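Carbohydrate binding module (Uncultured bacterium, PDB 2W3J) probably binds uronic acid sugars as a calcium-containing family 35 carbohydrate binding module with a beta-sandwich fold. Local coordinates at residues A[44-48]-A[130-136]; A[68-74]-A[107-113]. One frame throughout, in Å; residues are numbered along the deposited sequence. Where two conformers were deposited one is given.

Contact 1 (A[44-48]-A[130-136]); sequences SLSAA and GITPAAC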
ATOM      1  N   SER A  44       0.714  -7.902   6.021  1.00 16.28           N
ATOM      2  CA  SER A  44       0.118  -9.210   6.394  1.00 17.98           C
ATOM      3  C   SER A  44      -1.127  -8.917   7.223  1.00 18.26           C
ATOM      4  O   SER A  44      -1.070  -8.130   8.175  1.00 18.64           O
ATOM      5  CB  SER A  44       1.107 -10.014   7.239  1.00 17.74           C
ATOM      6  OG  SER A  44       0.594 -11.314   7.613  1.00 21.03           O
ATOM      7  N   LEU A  45      -2.248  -9.535   6.856  1.00 18.56           N
ATOM      8  CA  LEU A  45      -3.499  -9.324   7.573  0.50 19.62           C
ATOM      9  C   LEU A  45      -4.251 -10.623   7.765  1.00 20.78           C
ATOM     10  O   LEU A  45      -4.003 -11.602   7.063  1.00 20.86           O
ATOM     11  CB  LEU A  45      -4.405  -8.333   6.829  0.50 19.50           C
ATOM     12  CG  LEU A  45      -5.145  -8.660   5.527  0.50 19.84           C
ATOM     13  CD1 LEU A  45      -6.282  -9.676   5.696  0.50 18.16           C
ATOM     14  CD2 LEU A  45      -5.697  -7.377   4.933  0.50 19.03           C
ATOM     15  N   SER A  46      -5.192 -10.607   8.697  1.00 21.42           N
ATOM     16  CA  SER A  46      -6.098 -11.741   8.878  0.50 22.22           C
ATOM     17  C   SER A  46      -7.502 -11.296   8.559  1.00 22.05           C
ATOM     18  O   SER A  46      -7.897 -10.179   8.910  1.00 21.66           O
ATOM     19  CB  SER A  46      -6.058 -12.243  10.322  0.50 22.33           C
ATOM     20  OG  SER A  46      -4.767 -12.695  10.658  0.50 24.07           O
ATOM     21  N   ALA A  47      -8.262 -12.168   7.891  1.00 22.91           N
ATOM     22  CA  ALA A  47      -9.665 -11.939   7.591  1.00 23.55           C
ATOM     23  C   ALA A  47     -10.490 -13.065   8.254  1.00 25.68           C
ATOM     24  O   ALA A  47     -10.097 -14.224   8.216  1.00 25.33           O
ATOM     25  CB  ALA A  47      -9.910 -11.932   6.101  1.00 24.18           C
ATOM     26  N   ALA A  48     -11.623 -12.710   8.849  1.00 27.34           N
ATOM     27  CA  ALA A  48     -12.506 -13.730   9.458  1.00 29.13           C
ATOM     28  C   ALA A  48     -13.198 -14.611   8.403  1.00 30.31           C
ATOM     29  O   ALA A  48     -13.443 -15.797   8.633  1.00 32.29           O
ATOM     30  CB  ALA A  48     -13.528 -13.070  10.375  1.00 28.84           C
ATOM     31  N   GLY A 130     -14.024  -7.845  10.813  1.00 27.30           N
ATOM     32  CA  GLY A 130     -13.184  -9.006  11.012  1.00 25.99           C
ATOM     33  C   GLY A 130     -11.808  -8.933  10.359  1.00 24.82           C
ATOM     34  O   GLY A 130     -11.188  -9.958  10.097  1.00 25.86           O
ATOM     35  N   ILE A 131     -11.326  -7.721  10.118  1.00 22.50           N
ATOM     36  CA  ILE A 131      -9.972  -7.543   9.564  1.00 20.27           C
ATOM     37  C   ILE A 131      -9.044  -7.111  10.706  1.00 19.15           C
ATOM     38  O   ILE A 131      -9.358  -6.143  11.426  1.00 19.02           O
ATOM     39  CB  ILE A 131      -9.970  -6.466   8.459  1.00 19.89           C
ATOM     40  CG1 ILE A 131     -10.862  -6.857   7.286  1.00 20.95           C
ATOM     41  CG2 ILE A 131      -8.553  -6.207   7.983  1.00 19.75           C
ATOM     42  CD1 ILE A 131     -10.374  -8.060   6.537  1.00 22.94           C
ATOM     43  N   THR A 132      -7.944  -7.833  10.897  1.00 18.64           N
ATOM     44  CA  THR A 132      -6.913  -7.451  11.862  1.00 19.52           C
ATOM     45  C   THR A 132      -5.545  -7.621  11.208  1.00 18.84           C
ATOM     46  O   THR A 132      -5.451  -8.237  10.159  1.00 19.96           O
ATOM     47  CB  THR A 132      -6.925  -8.338  13.130  1.00 20.07           C
ATOM     48  OG1 THR A 132      -6.842  -9.713  12.753  1.00 23.77           O
ATOM     49  CG2 THR A 132      -8.227  -8.119  13.931  1.00 22.23           C
ATOM     50  N   PRO A 133      -4.491  -7.103  11.845  1.00 18.66           N
ATOM     51  CA  PRO A 133      -3.148  -7.330  11.348  1.00 18.43           C
ATOM     52  C   PRO A 133      -2.760  -8.769  11.650  1.00 19.19           C
ATOM     53  O   PRO A 133      -3.357  -9.386  12.522  1.00 18.93           O
ATOM     54  CB  PRO A 133      -2.276  -6.347  12.158  1.00 19.04           C
ATOM     55  CG  PRO A 133      -3.121  -5.925  13.323  1.00 19.52           C
ATOM     56  CD  PRO A 133      -4.544  -6.165  12.979  1.00 18.53           C
ATOM     57  N   ALA A 134      -1.798  -9.302  10.904  1.00 18.43           N
ATOM     58  CA  ALA A 134      -1.269 -10.650  11.146  1.00 19.71           C
ATOM     59  C   ALA A 134       0.247 -10.618  11.259  1.00 20.98           C
ATOM     60  O   ALA A 134       0.878  -9.628  10.853  1.00 20.13           O
ATOM     61  CB  ALA A 134      -1.708 -11.604  10.014  1.00 19.61           C
ATOM     62  N   ALA A 135       0.848 -11.673  11.814  1.00 21.33           N
ATOM     63  CA  ALA A 135       2.300 -11.731  11.891  1.00 23.34           C
ATOM     64  C   ALA A 135       2.899 -11.775  10.475  1.00 24.27           C
ATOM     65  O   ALA A 135       2.260 -12.253   9.537  1.00 24.33           O
ATOM     66  CB  ALA A 135       2.740 -12.974  12.670  1.00 23.38           C
ATOM     67  N   CYS A 136       4.128 -11.292  10.341  1.00 27.11           N
ATOM     68  CA  CYS A 136       4.852 -11.349   9.073  1.00 29.90           C
ATOM     69  C   CYS A 136       5.408 -12.742   8.856  1.00 31.18           C
ATOM     70  O   CYS A 136       5.945 -13.324   9.782  1.00 31.38           O
ATOM     71  CB  CYS A 136       6.005 -10.368   9.127  1.00 29.95           C
ATOM     72  SG  CYS A 136       5.387  -8.706   9.365  1.00 37.42           S
TER
HETATM   73  O   HOH W   1      -4.699 -11.539  13.043  1.00 54.04           O

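Contact 2 (A[68-74]-A[107-113]); sequences RATVVVN and SIKLVAE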
ATOM      1  N   ARG A  68       2.798   3.793 -11.841  1.00 17.37           N
ATOM      2  CA  ARG A  68       1.975   2.587 -11.893  0.50 17.40           C
ATOM      3  C   ARG A  68       2.555   1.469 -11.035  1.00 16.52           C
ATOM      4  O   ARG A  68       3.763   1.274 -10.971  1.00 16.32           O
ATOM      5  CB  ARG A  68       1.767   2.165 -13.358  0.50 18.09           C
ATOM      6  CG  ARG A  68       0.985   3.213 -14.141  0.50 20.04           C
ATOM      7  CD  ARG A  68       0.615   2.766 -15.578  0.50 25.03           C
ATOM      8  NE  ARG A  68      -0.296   1.618 -15.615  0.50 27.28           N
ATOM      9  CZ  ARG A  68      -1.619   1.715 -15.528  0.50 27.96           C
ATOM     10  NH1 ARG A  68      -2.193   2.900 -15.355  0.50 27.71           N
ATOM     11  NH2 ARG A  68      -2.367   0.625 -15.592  0.50 29.16           N
ATOM     12  N   ALA A  69       1.669   0.721 -10.360  1.00 16.18           N
ATOM     13  CA  ALA A  69       2.107  -0.374  -9.498  1.00 15.74           C
ATOM     14  C   ALA A  69       1.019  -1.431  -9.446  1.00 15.47           C
ATOM     15  O   ALA A  69      -0.156  -1.118  -9.548  1.00 17.03           O
ATOM     16  CB  ALA A  69       2.363   0.122  -8.071  1.00 15.68           C
ATOM     17  N   THR A  70       1.410  -2.662  -9.221  1.00 16.26           N
ATOM     18  CA  THR A  70       0.451  -3.769  -9.195  0.50 16.13           C
ATOM     19  C   THR A  70       0.173  -4.201  -7.771  1.00 16.24           C
ATOM     20  O   THR A  70       1.102  -4.365  -6.985  1.00 16.97           O
ATOM     21  CB  THR A  70       0.987  -4.998  -9.961  0.50 16.58           C
ATOM     22  OG1 THR A  70       1.505  -4.590 -11.232  0.50 15.32           O
ATOM     23  CG2 THR A  70      -0.105  -6.087 -10.125  0.50 13.25           C
ATOM     24  N   VAL A  71      -1.105  -4.421  -7.477  1.00 17.29           N
ATOM     25  CA  VAL A  71      -1.539  -4.959  -6.194  1.00 18.13           C
ATOM     26  C   VAL A  71      -1.538  -6.490  -6.325  1.00 18.48           C
ATOM     27  O   VAL A  71      -2.182  -7.024  -7.242  1.00 20.53           O
ATOM     28  CB  VAL A  71      -2.950  -4.455  -5.848  1.00 18.04           C
ATOM     29  CG1 VAL A  71      -3.470  -5.087  -4.541  1.00 21.14           C
ATOM     30  CG2 VAL A  71      -2.935  -2.904  -5.749  1.00 19.14           C
ATOM     31  N   VAL A  72      -0.754  -7.150  -5.475  1.00 18.54           N
ATOM     32  CA  VAL A  72      -0.617  -8.594  -5.450  1.00 19.29           C
ATOM     33  C   VAL A  72      -1.243  -9.105  -4.157  1.00 19.74           C
ATOM     34  O   VAL A  72      -0.881  -8.640  -3.076  1.00 19.92           O
ATOM     35  CB  VAL A  72       0.858  -8.990  -5.454  1.00 19.50           C
ATOM     36  CG1 VAL A  72       1.023 -10.524  -5.406  1.00 21.84           C
ATOM     37  CG2 VAL A  72       1.548  -8.412  -6.703  1.00 20.63           C
ATOM     38  N   VAL A  73      -2.154 -10.076  -4.229  1.00 18.86           N
ATOM     39  CA  VAL A  73      -2.753 -10.558  -2.975  1.00 19.10           C
ATOM     40  C   VAL A  73      -2.581 -12.064  -2.926  1.00 19.67           C
ATOM     41  O   VAL A  73      -2.950 -12.750  -3.895  1.00 20.25           O
ATOM     42  CB  VAL A  73      -4.239 -10.161  -2.884  1.00 18.72           C
ATOM     43  CG1 VAL A  73      -4.881 -10.743  -1.613  1.00 18.85           C
ATOM     44  CG2 VAL A  73      -4.401  -8.609  -2.935  1.00 18.96           C
ATOM     45  N   ASN A  74      -1.954 -12.549  -1.864  1.00 20.32           N
ATOM     46  CA  ASN A  74      -1.638 -13.977  -1.733  1.00 22.65           C
ATOM     47  C   ASN A  74      -0.869 -14.504  -2.939  1.00 25.01           C
ATOM     48  O   ASN A  74      -1.189 -15.577  -3.482  1.00 25.18           O
ATOM     49  CB  ASN A  74      -2.925 -14.754  -1.508  1.00 22.75           C
ATOM     50  CG  ASN A  74      -3.575 -14.383  -0.210  1.00 20.15           C
ATOM     51  OD1 ASN A  74      -4.801 -14.230  -0.124  1.00 24.73           O
ATOM     52  ND2 ASN A  74      -2.758 -14.217   0.814  1.00 18.35           N
ATOM     53  N   SER A 107      -1.517 -12.166   2.434  1.00 19.57           N
ATOM     54  CA  SER A 107      -0.441 -11.200   2.169  1.00 19.43           C
ATOM     55  C   SER A 107      -0.935 -10.217   1.115  1.00 18.51           C
ATOM     56  O   SER A 107      -1.711 -10.570   0.216  1.00 18.63           O
ATOM     57  CB  SER A 107       0.833 -11.913   1.694  1.00 20.60           C
ATOM     58  OG  SER A 107       0.565 -12.596   0.483  1.00 23.45           O
ATOM     59  N   ILE A 108      -0.492  -8.952   1.215  1.00 17.64           N
ATOM     60  CA  ILE A 108      -0.793  -7.969   0.222  1.00 17.59           C
ATOM     61  C   ILE A 108       0.558  -7.332  -0.110  1.00 17.12           C
ATOM     62  O   ILE A 108       1.323  -7.034   0.794  1.00 16.62           O
ATOM     63  CB  ILE A 108      -1.710  -6.852   0.761  1.00 18.15           C
ATOM     64  CG1 ILE A 108      -3.075  -7.431   1.201  1.00 19.35           C
ATOM     65  CG2 ILE A 108      -1.886  -5.788  -0.299  1.00 17.05           C
ATOM     66  CD1 ILE A 108      -4.053  -6.315   1.654  1.00 22.70           C
ATOM     67  N   LYS A 109       0.850  -7.207  -1.405  1.00 17.44           N
ATOM     68  CA  LYS A 109       2.096  -6.589  -1.834  1.00 17.64           C
ATOM     69  C   LYS A 109       1.773  -5.546  -2.906  1.00 17.62           C
ATOM     70  O   LYS A 109       0.866  -5.709  -3.737  1.00 18.24           O
ATOM     71  CB  LYS A 109       3.092  -7.670  -2.327  1.00 17.32           C
ATOM     72  CG  LYS A 109       4.485  -7.169  -2.723  1.00 20.37           C
ATOM     73  CD  LYS A 109       5.402  -8.398  -3.095  1.00 23.24           C
ATOM     74  CE  LYS A 109       6.913  -8.021  -3.242  1.00 24.86           C
ATOM     75  NZ  LYS A 109       7.810  -9.247  -3.483  1.00 26.27           N
ATOM     76  N   LEU A 110       2.516  -4.435  -2.892  1.00 16.00           N
ATOM     77  CA  LEU A 110       2.364  -3.474  -3.935  1.00 15.56           C
ATOM     78  C   LEU A 110       3.729  -3.378  -4.621  1.00 15.23           C
ATOM     79  O   LEU A 110       4.755  -3.224  -3.934  1.00 14.94           O
ATOM     80  CB  LEU A 110       2.008  -2.121  -3.318  1.00 16.19           C
ATOM     81  CG  LEU A 110       1.698  -0.959  -4.265  1.00 18.30           C
ATOM     82  CD1 LEU A 110       0.410  -1.154  -5.071  1.00 18.88           C
ATOM     83  CD2 LEU A 110       1.535   0.338  -3.425  1.00 17.47           C
ATOM     84  N   VAL A 111       3.731  -3.475  -5.950  1.00 14.63           N
ATOM     85  CA  VAL A 111       4.984  -3.683  -6.706  1.00 15.06           C
ATOM     86  C   VAL A 111       5.083  -2.682  -7.860  1.00 14.40           C
ATOM     87  O   VAL A 111       4.216  -2.623  -8.734  1.00 14.64           O
ATOM     88  CB  VAL A 111       5.061  -5.125  -7.300  1.00 14.87           C
ATOM     89  CG1 VAL A 111       6.407  -5.324  -8.079  1.00 15.05           C
ATOM     90  CG2 VAL A 111       4.945  -6.180  -6.177  1.00 14.23           C
ATOM     91  N   ALA A 112       6.156  -1.890  -7.873  1.00 15.46           N
ATOM     92  CA  ALA A 112       6.302  -0.842  -8.879  1.00 15.99           C
ATOM     93  C   ALA A 112       6.471  -1.427 -10.292  1.00 17.44           C
ATOM     94  O   ALA A 112       7.276  -2.333 -10.493  1.00 18.44           O
ATOM     95  CB  ALA A 112       7.550   0.014  -8.563  1.00 15.27           C
ATOM     96  N   GLU A 113       5.764  -0.843 -11.242  1.00 18.52           N
ATOM     97  CA  GLU A 113       5.862  -1.291 -12.626  0.50 20.41           C
ATOM     98  C   GLU A 113       6.835  -0.481 -13.454  1.00 21.94           C
ATOM     99  O   GLU A 113       7.143  -0.863 -14.599  1.00 23.06           O
ATOM    100  CB  GLU A 113       4.505  -1.231 -13.284  0.50 20.65           C
ATOM    101  CG  GLU A 113       3.581  -2.263 -12.722  0.50 22.79           C
ATOM    102  CD  GLU A 113       2.471  -2.576 -13.672  0.50 25.90           C
ATOM    103  OE1 GLU A 113       2.771  -2.719 -14.871  0.50 26.23           O
ATOM    104  OE2 GLU A 113       1.309  -2.676 -13.214  0.50 27.11           O
TER
HETATM  105  O   HOH W   2       1.012 -11.295  -2.013  1.00 24.32           O

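Contact 1 (A[44-48]-A[130-136])
S46 and T132 form the hydrogen-bonded pair at the middle of a short antiparallel ladder between 44-47 and 131-133. S46 N gives a nearly straight bond to T132 O (2.8 Å, 173° at the hydrogen), and T132 N answers to S46 O. Further along, A134 N reaches S44 O at 3.1 Å, coming in from above the carbonyl plane, 51° out of it, as the 130-136 segment leaves regular strand geometry. At the opposite end a weak bond runs from A48 N to G130 O.

Two serines carry much of the polar side-chain contact. With OG anti to the backbone N (chi1 -179°), the S44 hydroxyl swings across to A135 and donates to its O at 2.7 Å, again from above the carbonyl plane. Replacing S44 by an alanine would probably leave A135 O without this donor and let the chain beyond A134 drift from the strand. On the side of the sheet bearing S46 and T132, one water donates to P133 O at 2.6 Å and hydrogen-bonds T132 OG1 and, in one of the two conformers of S46, its OG. In that conformer the methyl of A134 sits between two hydroxyls, its CB 3.3 Å from S46 OG and equally near S44 OG.

Apolar contacts gather on the other side. I131 brings CD1 to the methyl of A47, 3.9 Å from its CB, while in one conformer of L45, CD2 lies a looser 4.3 Å from I131 CG2. L45 and I131 also pack on L101, and L45 on F4, so this side faces the interior.

Strand 40-47 thus receives the short C-terminal strand as an antiparallel neighbour in the beta-sandwich of this carbohydrate binding module.

Contact 2 (A[68-74]-A[107-113])
R68 O accepts the backbone N-H of E113 at 2.9 Å, closing the end of the ladder; the R68 guanidinium turns elsewhere, to a salt bridge with D82. A69 points its methyl to the interior side of the sheet, where L110 CD1 lies 3.8 Å from A69 CB.

T70 exchanges backbone bonds with V111 and adds a side-chain one on the opposite face. In one conformer of each residue, T70 OG1, held beside its own backbone N (chi1 -47°), donates to E113 OE2 at 2.8 Å. The two side chains then cross at about a right angle, and the hydroxyl meets the carboxylate from above its plane, 53° out of it. T80 OG1 also bonds E113 OE2, so two threonines from adjacent strands grip this one oxygen.

V71 returns to the interior face: its CG2 touches the same L110 CD1 at 3.8 Å, so that this methyl is shared by A69 and V71. V72 makes the central hydrogen-bonded pair with K109, V72 N to K109 O being almost straight at 174° and lying in the carbonyl plane. On the face it shares with T70, V72 CG2 lies 4.1 Å from V111 CG2, a diagonal contact. V73, paired with I108, points back inward, and both pack on I99 of strand 93-101. N74 N ends the ladder with a bond to S107 O at 2.9 Å.

These are regular antiparallel strands of a beta-sandwich: A69, V71, V73, I108 and L110 line the inner face, of which V71, V73 and I108 pack on strand 93-101 of the other sheet, and T70, V72, K109 and V111 form the outer one.

How the contacts relate
From the N terminus, strand 40-47 carries the first of the four contact segments, and its partner 131-133 follows only near the end of the modelled chain, so contact 1 closes a long loop. Contact 2 is nested wholly inside it: 68-74 is joined by 107-113 after a shorter excursion through strands 76-81 and 93-101. Their centres are about 17 Å apart, yet both belong to one antiparallel sheet, in which 40-47 lies beside 104-112. L45 CD2 packs on I108 CD1 at 3.8 Å, linking the two directly. Together they tie the chain's C-terminal strand, through 40-47 and 104-112, to strand 69-73.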